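Local structure of putative oxidoreductase (Salmonella enterica subsp. enterica serovar Typhimurium, 3NX4) at residues T153-G158 with T162-L167; L167-Y172 with L282-P287; V174-G179 with G185-L190. The protein probably acts as an NADPH-dependent acryloyl-CoA reductase of the medium-chain dehydrogenase/reductase superfamily, binding NADP in its Rossmann-type nucleotide-binding domain. All blocks are in the same frame, centred on the assembly; numbering follows the deposited sequence.

Contact 1: T153-G158 with T162-L167. With NAP (NADP nicotinamide-adenine-dinucleotide phosphate), chain C.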
loop_
_atom_site.group_PDB
_atom_site.type_symbol
_atom_site.label_atom_id
_atom_site.label_comp_id
_atom_site.label_asym_id
_atom_site.label_seq_id
_atom_site.Cartn_x
_atom_site.Cartn_y
_atom_site.Cartn_z
ATOM N N THR A 153 4.389 -15.928 0.251
ATOM C CA THR A 153 3.628 -16.702 1.227
ATOM C C THR A 153 2.647 -17.612 0.473
ATOM O O THR A 153 2.466 -17.460 -0.735
ATOM C CB THR A 153 2.886 -15.785 2.222
ATOM O OG1 THR A 153 1.908 -15.006 1.527
ATOM C CG2 THR A 153 3.875 -14.826 2.918
ATOM N N GLY A 154 2.039 -18.570 1.169
ATOM C CA GLY A 154 1.255 -19.597 0.487
ATOM C C GLY A 154 2.007 -20.133 -0.724
ATOM O O GLY A 154 1.425 -20.363 -1.777
ATOM N N ALA A 155 3.305 -20.362 -0.557
ATOM C CA ALA A 155 4.223 -20.530 -1.685
ATOM C C ALA A 155 4.000 -21.754 -2.576
ATOM O O ALA A 155 4.348 -21.730 -3.762
ATOM C CB ALA A 155 5.668 -20.516 -1.178
ATOM N N SER A 156 3.465 -22.829 -2.008
ATOM C CA SER A 156 3.311 -24.066 -2.770
ATOM C C SER A 156 2.026 -24.078 -3.607
ATOM O O SER A 156 1.791 -25.020 -4.364
ATOM C CB SER A 156 3.329 -25.275 -1.831
ATOM O OG SER A 156 2.182 -25.278 -1.004
ATOM N N GLY A 157 1.195 -23.046 -3.458
ATOM C CA GLY A 157 -0.071 -22.967 -4.179
ATOM C C GLY A 157 0.088 -22.493 -5.618
ATOM O O GLY A 157 1.202 -22.407 -6.130
ATOM N N GLY A 158 -1.028 -22.196 -6.279
ATOM C CA GLY A 158 -0.985 -21.754 -7.665
ATOM C C GLY A 158 -0.298 -20.418 -7.918
ATOM O O GLY A 158 0.606 -20.305 -8.761
ATOM N N THR A 162 3.917 -19.937 -9.173
ATOM C CA THR A 162 4.244 -19.116 -10.337
ATOM C C THR A 162 5.153 -17.966 -9.904
ATOM O O THR A 162 6.142 -17.648 -10.567
ATOM C CB THR A 162 2.978 -18.553 -11.025
ATOM O OG1 THR A 162 1.987 -19.582 -11.146
ATOM C CG2 THR A 162 3.321 -18.023 -12.424
ATOM N N ALA A 163 4.813 -17.358 -8.775
ATOM C CA ALA A 163 5.587 -16.228 -8.244
ATOM C C ALA A 163 7.045 -16.615 -7.983
ATOM O O ALA A 163 7.976 -15.876 -8.316
ATOM C CB ALA A 163 4.945 -15.716 -6.958
ATOM N N VAL A 164 7.236 -17.779 -7.369
ATOM C CA VAL A 164 8.587 -18.249 -7.035
ATOM C C VAL A 164 9.372 -18.433 -8.341
ATOM O O VAL A 164 10.510 -17.971 -8.468
ATOM C CB VAL A 164 8.527 -19.570 -6.232
ATOM C CG1 VAL A 164 9.918 -20.260 -6.158
ATOM C CG2 VAL A 164 7.937 -19.328 -4.820
ATOM N N ALA A 165 8.733 -19.069 -9.321
ATOM C CA ALA A 165 9.369 -19.360 -10.607
ATOM C C ALA A 165 9.732 -18.089 -11.369
ATOM O O ALA A 165 10.810 -17.995 -11.951
ATOM C CB ALA A 165 8.466 -20.247 -11.465
ATOM N N LEU A 166 8.825 -17.117 -11.366
ATOM C CA LEU A 166 9.074 -15.821 -12.011
ATOM C C LEU A 166 10.217 -15.057 -11.337
ATOM O O LEU A 166 11.161 -14.632 -11.997
ATOM C CB LEU A 166 7.812 -14.955 -11.996
ATOM C CG LEU A 166 6.678 -15.439 -12.897
ATOM C CD1 LEU A 166 5.423 -14.642 -12.594
ATOM C CD2 LEU A 166 7.083 -15.303 -14.364
ATOM N N LEU A 167 10.119 -14.879 -10.023
ATOM C CA LEU A 167 11.150 -14.157 -9.279
ATOM C C LEU A 167 12.499 -14.832 -9.461
ATOM O O LEU A 167 13.514 -14.166 -9.609
ATOM C CB LEU A 167 10.813 -14.083 -7.782
ATOM C CG LEU A 167 9.576 -13.230 -7.442
ATOM C CD1 LEU A 167 9.122 -13.499 -6.004
ATOM C CD2 LEU A 167 9.831 -11.732 -7.687
HETATM P PA NAP C . -3.862 -22.122 -3.504
HETATM O O1A NAP C . -3.275 -22.844 -4.645
HETATM O O2A NAP C . -4.830 -22.843 -2.664
HETATM O O5B NAP C . -2.705 -21.480 -2.608
HETATM C C5B NAP C . -3.018 -21.021 -1.323
HETATM C C4B NAP C . -1.833 -21.419 -0.455
HETATM O O4B NAP C . -1.969 -20.808 0.798
HETATM C C3B NAP C . -1.772 -22.927 -0.204
HETATM O O3B NAP C . -0.951 -23.562 -1.165
HETATM C C2B NAP C . -1.147 -23.013 1.176
HETATM O O2B NAP C . 0.250 -23.007 1.000
HETATM C C1B NAP C . -1.532 -21.693 1.821
HETATM N N9A NAP C . -2.645 -21.849 2.769
HETATM C C8A NAP C . -3.817 -22.539 2.577
HETATM N N7A NAP C . -4.573 -22.398 3.694
HETATM C C5A NAP C . -3.910 -21.622 4.576
HETATM C C6A NAP C . -4.215 -21.172 5.854
HETATM N N6A NAP C . -5.361 -21.498 6.439
HETATM N N1A NAP C . -3.316 -20.375 6.516
HETATM C C2A NAP C . -2.120 -20.030 5.922
HETATM N N3A NAP C . -1.814 -20.485 4.656
HETATM C C4A NAP C . -2.697 -21.269 4.001
HETATM O O3 NAP C . -4.623 -20.802 -4.045
HETATM P PN NAP C . -4.284 -19.870 -5.303
HETATM O O1N NAP C . -5.139 -20.230 -6.457
HETATM O O2N NAP C . -2.811 -19.885 -5.458
HETATM O O5D NAP C . -4.767 -18.460 -4.691
HETATM C C5D NAP C . -4.096 -17.950 -3.563
HETATM C C4D NAP C . -4.925 -16.840 -2.936
HETATM O O4D NAP C . -4.989 -15.771 -3.849
HETATM C C3D NAP C . -6.358 -17.278 -2.686
HETATM O O3D NAP C . -6.821 -16.676 -1.497
HETATM C C2D NAP C . -7.124 -16.723 -3.866
HETATM O O2D NAP C . -8.455 -16.424 -3.524
HETATM C C1D NAP C . -6.335 -15.458 -4.135
HETATM N N1N NAP C . -6.430 -14.971 -5.517
HETATM C C2N NAP C . -6.966 -13.732 -5.722
HETATM C C3N NAP C . -7.066 -13.193 -7.001
HETATM C C7N NAP C . -7.158 -11.695 -7.105
HETATM O O7N NAP C . -7.886 -11.105 -8.151
HETATM N N7N NAP C . -6.541 -10.961 -6.187
HETATM C C4N NAP C . -6.606 -13.940 -8.085
HETATM C C5N NAP C . -6.053 -15.209 -7.863
HETATM C C6N NAP C . -5.961 -15.709 -6.566
HETATM P P2B NAP C . 1.213 -23.853 1.993
HETATM O O1X NAP C . 2.565 -23.922 1.336
HETATM O O2X NAP C . 1.323 -23.140 3.319
HETATM O O3X NAP C . 0.617 -25.224 2.164
#
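Thr162 and Gly158 meet through one carbonyl oxygen that receives two donors. The stronger is the threonine hydroxyl: Thr162 OG1 lies 2.8 Å from Gly158 O and approaches almost end-on, with a C=O...donor angle of 161°. Its torsion explains the reach, since OG1 stands beside the backbone N (chi1 -45°) and therefore leans back toward the preceding helical turn. The backbone bond from Thr162 N to the same Gly158 O is weak, at 3.4 Å, so the hydroxyl supplements a stretched bond of the first turn.

Apolar contact is slight. Val164 presents its CG2 branch, which lies beside the backbone N and so points back toward the loop, and this methyl comes within 4.5 Å of Ala155 CB. The same CG2 is 4.4 Å from Ala155 O. The surface buried between the segments is 124 Å², and Ala155 CB with Val164 CG2 is the apolar side-chain pair across the contact.

The loop is the glycine-rich turn of a Rossmann fold, running from strand 150-152 into helix 158-169. A type I turn spans Gly154 to Gly157, closed by Gly157 N to Gly154 O at 3.2 Å, and Gly157 takes the N-cap position.

A further set of polar interactions goes to NADP. Gly158 N donates to the pyrophosphate oxygen O1A over 2.9 Å at 162°, and Val159 N also bonds to the cofactor; amides at a helix start probably help stabilise this negative charge. Gly154 CA approaches the ribose oxygen O4B to 3.5 Å, which brings the backbone close against the sugar. Farther along the cofactor, Ser156 OG donates to the 2'-phosphate oxygen O1X at 2.7 Å, and Arg180 NH2 is hydrogen-bonded to the same hydroxyl.

Contact 2: L167-Y172 with L282-P287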
loop_
_atom_site.group_PDB
_atom_site.type_symbol
_atom_site.label_atom_id
_atom_site.label_comp_id
_atom_site.label_asym_id
_atom_site.label_seq_id
_atom_site.Cartn_x
_atom_site.Cartn_y
_atom_site.Cartn_z
ATOM N N LEU A 167 10.119 -14.879 -10.023
ATOM C CA LEU A 167 11.150 -14.157 -9.279
ATOM C C LEU A 167 12.499 -14.832 -9.461
ATOM O O LEU A 167 13.514 -14.166 -9.609
ATOM C CB LEU A 167 10.813 -14.083 -7.782
ATOM C CG LEU A 167 9.576 -13.230 -7.442
ATOM C CD1 LEU A 167 9.122 -13.499 -6.004
ATOM C CD2 LEU A 167 9.831 -11.732 -7.687
ATOM N N HIS A 168 12.510 -16.162 -9.436
ATOM C CA HIS A 168 13.754 -16.885 -9.640
ATOM C C HIS A 168 14.352 -16.577 -11.018
ATOM O O HIS A 168 15.541 -16.295 -11.145
ATOM C CB HIS A 168 13.530 -18.387 -9.506
ATOM C CG HIS A 168 14.763 -19.191 -9.755
ATOM N ND1 HIS A 168 15.873 -19.119 -8.938
ATOM C CD2 HIS A 168 15.072 -20.073 -10.735
ATOM C CE1 HIS A 168 16.809 -19.928 -9.403
ATOM N NE2 HIS A 168 16.349 -20.516 -10.492
ATOM N N LYS A 169 13.522 -16.638 -12.050
ATOM C CA LYS A 169 13.986 -16.362 -13.414
ATOM C C LYS A 169 14.519 -14.943 -13.528
ATOM O O LYS A 169 15.517 -14.701 -14.206
ATOM C CB LYS A 169 12.847 -16.552 -14.425
ATOM C CG LYS A 169 13.301 -16.472 -15.877
ATOM C CD LYS A 169 13.230 -15.024 -16.387
ATOM C CE LYS A 169 13.486 -14.946 -17.905
ATOM N NZ LYS A 169 13.397 -13.536 -18.393
ATOM N N LEU A 170 13.838 -14.008 -12.865
ATOM C CA LEU A 170 14.186 -12.600 -12.947
ATOM C C LEU A 170 15.418 -12.242 -12.120
ATOM O O LEU A 170 15.857 -11.100 -12.134
ATOM C CB LEU A 170 12.998 -11.719 -12.542
ATOM C CG LEU A 170 11.887 -11.821 -13.593
ATOM C CD1 LEU A 170 10.544 -11.352 -13.050
ATOM C CD2 LEU A 170 12.265 -11.083 -14.915
ATOM N N GLY A 171 15.968 -13.219 -11.402
ATOM C CA GLY A 171 17.213 -13.015 -10.679
ATOM C C GLY A 171 17.102 -12.680 -9.192
ATOM O O GLY A 171 18.114 -12.382 -8.557
ATOM N N TYR A 172 15.907 -12.752 -8.619
ATOM C CA TYR A 172 15.755 -12.439 -7.193
ATOM C C TYR A 172 16.196 -13.581 -6.267
ATOM O O TYR A 172 16.116 -14.748 -6.623
ATOM C CB TYR A 172 14.305 -12.105 -6.858
ATOM C CG TYR A 172 13.797 -10.824 -7.482
ATOM C CD1 TYR A 172 13.316 -10.812 -8.787
ATOM C CD2 TYR A 172 13.790 -9.627 -6.761
ATOM C CE1 TYR A 172 12.841 -9.630 -9.380
ATOM C CE2 TYR A 172 13.314 -8.435 -7.341
ATOM C CZ TYR A 172 12.840 -8.448 -8.649
ATOM O OH TYR A 172 12.365 -7.273 -9.240
ATOM N N LEU A 282 4.593 -13.114 -19.085
ATOM C CA LEU A 282 4.542 -14.530 -18.740
ATOM C C LEU A 282 5.208 -15.399 -19.811
ATOM O O LEU A 282 6.016 -16.271 -19.503
ATOM C CB LEU A 282 3.091 -14.974 -18.520
ATOM C CG LEU A 282 2.495 -14.543 -17.170
ATOM C CD1 LEU A 282 0.982 -14.592 -17.249
ATOM C CD2 LEU A 282 3.020 -15.429 -16.024
ATOM N N VAL A 283 4.877 -15.156 -21.071
ATOM C CA VAL A 283 5.474 -15.942 -22.137
ATOM C C VAL A 283 6.992 -15.808 -22.073
ATOM O O VAL A 283 7.728 -16.769 -22.284
ATOM C CB VAL A 283 4.945 -15.517 -23.517
ATOM C CG1 VAL A 283 5.718 -16.223 -24.619
ATOM C CG2 VAL A 283 3.457 -15.826 -23.612
ATOM N N LYS A 284 7.457 -14.610 -21.748
ATOM C CA LYS A 284 8.887 -14.347 -21.696
ATOM C C LYS A 284 9.556 -14.897 -20.436
ATOM O O LYS A 284 10.669 -15.418 -20.500
ATOM C CB LYS A 284 9.147 -12.840 -21.818
ATOM C CG LYS A 284 10.611 -12.445 -21.735
ATOM C CD LYS A 284 10.792 -10.936 -21.886
ATOM C CE LYS A 284 10.186 -10.161 -20.710
ATOM N NZ LYS A 284 11.012 -10.209 -19.460
ATOM N N ASP A 285 8.877 -14.792 -19.296
ATOM C CA ASP A 285 9.540 -14.973 -18.006
ATOM C C ASP A 285 9.366 -16.332 -17.313
ATOM O O ASP A 285 10.126 -16.654 -16.395
ATOM C CB ASP A 285 9.175 -13.825 -17.057
ATOM C CG ASP A 285 9.752 -12.501 -17.512
ATOM O OD1 ASP A 285 10.723 -12.520 -18.293
ATOM O OD2 ASP A 285 9.247 -11.443 -17.093
ATOM N N LEU A 286 8.384 -17.126 -17.729
ATOM C CA LEU A 286 8.256 -18.487 -17.187
ATOM C C LEU A 286 9.097 -19.479 -17.978
ATOM O O LEU A 286 8.933 -19.611 -19.187
ATOM C CB LEU A 286 6.806 -18.964 -17.183
ATOM C CG LEU A 286 5.868 -18.589 -16.044
ATOM C CD1 LEU A 286 4.540 -19.301 -16.244
ATOM C CD2 LEU A 286 6.470 -18.966 -14.694
ATOM N N PRO A 287 9.997 -20.199 -17.290
ATOM C CA PRO A 287 10.782 -21.244 -17.958
ATOM C C PRO A 287 9.906 -22.420 -18.376
ATOM O O PRO A 287 8.902 -22.691 -17.715
ATOM C CB PRO A 287 11.771 -21.690 -16.874
ATOM C CG PRO A 287 11.101 -21.352 -15.584
ATOM C CD PRO A 287 10.299 -20.100 -15.851
#
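Asp285 OD1 is gripped by two ammonium groups, Lys169 NZ from across the contact and Lys284 NZ from the adjacent residue. This salt-bridge network ties together the C-terminal ends of helices 158-169 and 272-285, on the part of the Rossmann domain away from the cofactor.

The two lysines use different sides of the oxygen. Lys284 NZ is 2.6 Å from Asp285 OD1 on the syn side, 17° out of the carboxylate plane. Lys169 NZ, at 2.9 Å from Asp285 OD1, comes from the anti side and is tilted farther, by 34°. Sharing one acceptor brings Lys169 NZ and Lys284 NZ to 4.2 Å of each other, a like-charge proximity that the carboxylate between them probably compensates. The other oxygen, Asp285 OD2, forms a salt bridge with Arg281 NE, so three cationic groups bond to a buried acid, which probably keeps it ionised.

Lys169 reaches the acid by a bend in its chain (chi2 -90°), crossing the Asp285 side chain at about a right angle. On the way its methylenes cover the backbone: Lys169 CG is 3.2 Å from Asp285 O, a carbonyl oxygen that is buried here and has no hydrogen-bonding partner in the model. Leu170 adds one methyl, CD2, at 3.7 Å from Asp285 OD2, again crossing nearly perpendicularly.

Both helices finish at this point. Gly171, with positive phi, makes a Schellman motif, whose bond from Tyr172 N to Leu167 O measures 3.0 Å. On the partner side, Leu286, the first residue to leave helical geometry, still donates its N to Leu282 O at 3.1 Å. Beyond the Schellman turn, the Tyr172 ring carries Leu167 CD2 over one face, 3.8 Å above its plane and displaced toward the rim.

Contact 3: V174-G179 with G185-L190. With NAP (NADP nicotinamide-adenine-dinucleotide phosphate), chain C.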
loop_
_atom_site.group_PDB
_atom_site.type_symbol
_atom_site.label_atom_id
_atom_site.label_comp_id
_atom_site.label_asym_id
_atom_site.label_seq_id
_atom_site.Cartn_x
_atom_site.Cartn_y
_atom_site.Cartn_z
ATOM N N VAL A 174 14.798 -15.549 -3.359
ATOM C CA VAL A 174 13.418 -15.797 -2.969
ATOM C C VAL A 174 13.334 -16.611 -1.680
ATOM O O VAL A 174 13.975 -17.651 -1.557
ATOM C CB VAL A 174 12.657 -16.570 -4.077
ATOM C CG1 VAL A 174 11.257 -16.896 -3.609
ATOM C CG2 VAL A 174 12.605 -15.734 -5.390
ATOM N N ALA A 175 12.522 -16.143 -0.735
ATOM C CA ALA A 175 12.180 -16.924 0.456
ATOM C C ALA A 175 10.739 -17.398 0.278
ATOM O O ALA A 175 9.874 -16.619 -0.107
ATOM C CB ALA A 175 12.320 -16.056 1.729
ATOM N N ALA A 176 10.483 -18.684 0.492
ATOM C CA ALA A 176 9.122 -19.208 0.360
ATOM C C ALA A 176 8.607 -19.604 1.737
ATOM O O ALA A 176 9.319 -20.259 2.491
ATOM C CB ALA A 176 9.099 -20.424 -0.582
ATOM N N VAL A 177 7.381 -19.215 2.072
ATOM C CA VAL A 177 6.806 -19.598 3.363
ATOM C C VAL A 177 5.719 -20.636 3.108
ATOM O O VAL A 177 4.804 -20.403 2.315
ATOM C CB VAL A 177 6.170 -18.404 4.095
ATOM C CG1 VAL A 177 5.605 -18.852 5.450
ATOM C CG2 VAL A 177 7.182 -17.263 4.270
ATOM N N SER A 178 5.813 -21.780 3.779
ATOM C CA SER A 178 4.810 -22.831 3.628
ATOM C C SER A 178 4.476 -23.443 4.986
ATOM O O SER A 178 5.340 -23.561 5.843
ATOM C CB SER A 178 5.336 -23.920 2.684
ATOM O OG SER A 178 4.423 -25.000 2.577
ATOM N N GLY A 179 3.226 -23.842 5.179
ATOM C CA GLY A 179 2.849 -24.519 6.408
ATOM C C GLY A 179 2.936 -26.037 6.267
ATOM O O GLY A 179 2.488 -26.771 7.145
ATOM N N GLY A 185 10.734 -29.771 -1.069
ATOM C CA GLY A 185 11.495 -30.173 -2.239
ATOM C C GLY A 185 10.932 -29.542 -3.506
ATOM O O GLY A 185 11.667 -29.109 -4.395
ATOM N N TYR A 186 9.611 -29.491 -3.589
ATOM C CA TYR A 186 8.942 -28.910 -4.736
ATOM C C TYR A 186 9.294 -27.416 -4.824
ATOM O O TYR A 186 9.608 -26.909 -5.899
ATOM C CB TYR A 186 7.433 -29.139 -4.610
ATOM C CG TYR A 186 6.573 -28.295 -5.524
ATOM C CD1 TYR A 186 6.448 -28.600 -6.879
ATOM C CD2 TYR A 186 5.856 -27.212 -5.029
ATOM C CE1 TYR A 186 5.644 -27.831 -7.717
ATOM C CE2 TYR A 186 5.057 -26.430 -5.865
ATOM C CZ TYR A 186 4.955 -26.748 -7.198
ATOM O OH TYR A 186 4.152 -25.979 -8.014
ATOM N N LEU A 187 9.274 -26.721 -3.689
ATOM C CA LEU A 187 9.576 -25.281 -3.676
ATOM C C LEU A 187 11.026 -25.015 -4.070
ATOM O O LEU A 187 11.314 -24.073 -4.818
ATOM C CB LEU A 187 9.280 -24.666 -2.299
ATOM C CG LEU A 187 7.804 -24.608 -1.905
ATOM C CD1 LEU A 187 7.648 -24.209 -0.447
ATOM C CD2 LEU A 187 7.024 -23.662 -2.827
ATOM N N LYS A 188 11.940 -25.849 -3.575
ATOM C CA LYS A 188 13.338 -25.749 -3.977
ATOM C C LYS A 188 13.484 -25.923 -5.490
ATOM O O LYS A 188 14.251 -25.202 -6.135
ATOM C CB LYS A 188 14.208 -26.770 -3.225
ATOM C CG LYS A 188 14.391 -26.431 -1.737
ATOM C CD LYS A 188 15.151 -27.544 -0.995
ATOM C CE LYS A 188 15.115 -27.373 0.533
ATOM N NZ LYS A 188 15.878 -26.184 1.020
ATOM N N SER A 189 12.731 -26.858 -6.062
ATOM C CA SER A 189 12.853 -27.123 -7.495
ATOM C C SER A 189 12.310 -25.958 -8.342
ATOM O O SER A 189 12.753 -25.744 -9.470
ATOM C CB SER A 189 12.168 -28.438 -7.884
ATOM O OG SER A 189 10.759 -28.289 -7.912
ATOM N N LEU A 190 11.351 -25.215 -7.795
ATOM C CA LEU A 190 10.817 -24.024 -8.463
ATOM C C LEU A 190 11.797 -22.850 -8.432
ATOM O O LEU A 190 11.678 -21.901 -9.223
ATOM C CB LEU A 190 9.497 -23.598 -7.832
ATOM C CG LEU A 190 8.262 -24.456 -8.090
ATOM C CD1 LEU A 190 7.105 -23.940 -7.249
ATOM C CD2 LEU A 190 7.902 -24.426 -9.560
HETATM P PA NAP C . -3.862 -22.122 -3.504
HETATM O O1A NAP C . -3.275 -22.844 -4.645
HETATM O O2A NAP C . -4.830 -22.843 -2.664
HETATM O O5B NAP C . -2.705 -21.480 -2.608
HETATM C C5B NAP C . -3.018 -21.021 -1.323
HETATM C C4B NAP C . -1.833 -21.419 -0.455
HETATM O O4B NAP C . -1.969 -20.808 0.798
HETATM C C3B NAP C . -1.772 -22.927 -0.204
HETATM O O3B NAP C . -0.951 -23.562 -1.165
HETATM C C2B NAP C . -1.147 -23.013 1.176
HETATM O O2B NAP C . 0.250 -23.007 1.000
HETATM C C1B NAP C . -1.532 -21.693 1.821
HETATM N N9A NAP C . -2.645 -21.849 2.769
HETATM C C8A NAP C . -3.817 -22.539 2.577
HETATM N N7A NAP C . -4.573 -22.398 3.694
HETATM C C5A NAP C . -3.910 -21.622 4.576
HETATM C C6A NAP C . -4.215 -21.172 5.854
HETATM N N6A NAP C . -5.361 -21.498 6.439
HETATM N N1A NAP C . -3.316 -20.375 6.516
HETATM C C2A NAP C . -2.120 -20.030 5.922
HETATM N N3A NAP C . -1.814 -20.485 4.656
HETATM C C4A NAP C . -2.697 -21.269 4.001
HETATM O O3 NAP C . -4.623 -20.802 -4.045
HETATM P PN NAP C . -4.284 -19.870 -5.303
HETATM O O1N NAP C . -5.139 -20.230 -6.457
HETATM O O2N NAP C . -2.811 -19.885 -5.458
HETATM O O5D NAP C . -4.767 -18.460 -4.691
HETATM C C5D NAP C . -4.096 -17.950 -3.563
HETATM C C4D NAP C . -4.925 -16.840 -2.936
HETATM O O4D NAP C . -4.989 -15.771 -3.849
HETATM C C3D NAP C . -6.358 -17.278 -2.686
HETATM O O3D NAP C . -6.821 -16.676 -1.497
HETATM C C2D NAP C . -7.124 -16.723 -3.866
HETATM O O2D NAP C . -8.455 -16.424 -3.524
HETATM C C1D NAP C . -6.335 -15.458 -4.135
HETATM N N1N NAP C . -6.430 -14.971 -5.517
HETATM C C2N NAP C . -6.966 -13.732 -5.722
HETATM C C3N NAP C . -7.066 -13.193 -7.001
HETATM C C7N NAP C . -7.158 -11.695 -7.105
HETATM O O7N NAP C . -7.886 -11.105 -8.151
HETATM N N7N NAP C . -6.541 -10.961 -6.187
HETATM C C4N NAP C . -6.606 -13.940 -8.085
HETATM C C5N NAP C . -6.053 -15.209 -7.863
HETATM C C6N NAP C . -5.961 -15.709 -6.566
HETATM P P2B NAP C . 1.213 -23.853 1.993
HETATM O O1X NAP C . 2.565 -23.922 1.336
HETATM O O2X NAP C . 1.323 -23.140 3.319
HETATM O O3X NAP C . 0.617 -25.224 2.164
#
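A single methyl, Leu187 CD1, touches two strand residues and makes both of the close contacts between the segments: it lies 3.9 Å from Ser178 CB and 4.1 Å from Ala176 CB. Ala176 and Ser178, two apart on strand 174-178, both set their CB atoms toward helix 184-190, and the leucine branch sits against them. The helix and strand belong to the beta-alpha-beta unit that continues into strand 194-197 of the parallel Rossmann sheet. Only 110 Å² is buried, and the packing is purely apolar.

Ser178 has a double role, since its CB faces the leucine while its hydroxyl serves the cofactor. OG is turned anti to the backbone N (chi1 176°) and donates to the 2'-phosphate oxygen O1X of NADP. The modelled separation of Ser178 OG and O1X, 2.5 Å, is very short, so the exact value is best read cautiously. Ser178 OG is also hydrogen-bonded to Thr183 OG1 and Arg180 N, which fixes its position from the protein side.

Next in the chain, Gly179 N donates to a different phosphate oxygen, O2X, over 2.8 Å and nearly straight at 171°. Arg180 NE is hydrogen-bonded to the cofactor as well. Binding the 2'-phosphate at the C-terminal end of the second strand of a Rossmann fold is consistent with use of NADP rather than NAD, because NAD lacks this group.

Within the helix, Tyr186 O accepts twice. Leu190 N reaches it at 3.1 Å as a regular backbone bond, whereas Ser189 OG donates to Tyr186 O over 2.7 Å with a C=O...donor angle of 123°, the donor tilted out of the carbonyl plane. The Tyr186 hydroxyl bonds to Ser161 OG, and Leu190 CG lies 4.1 Å above one face of the Tyr186 ring, displaced toward its rim.

In the fold
Helix 158-169 is shared by contacts 1 and 2 and is followed in the chain by the strand of contact 3, against which it packs through Leu167 CB and Val174 CG2 (3.4 Å). Contacts 1 and 3 have centres about 8 Å apart and both reach NADP, sharing the 2'-phosphate oxygen O1X. They are joined by a probable hydrogen bond from Ala155 N to Val177 O (3.2 Å) and by Ala155 CB against Ala176 CB (3.5 Å). Contact 2, away from the NADP pocket, has its centre about 11 Å from that of contact 1 and about 16 Å from that of contact 3. Leu166 CD2 meets Leu286 CD2 at 3.7 Å, continuing the packing from contact 1 to contact 2.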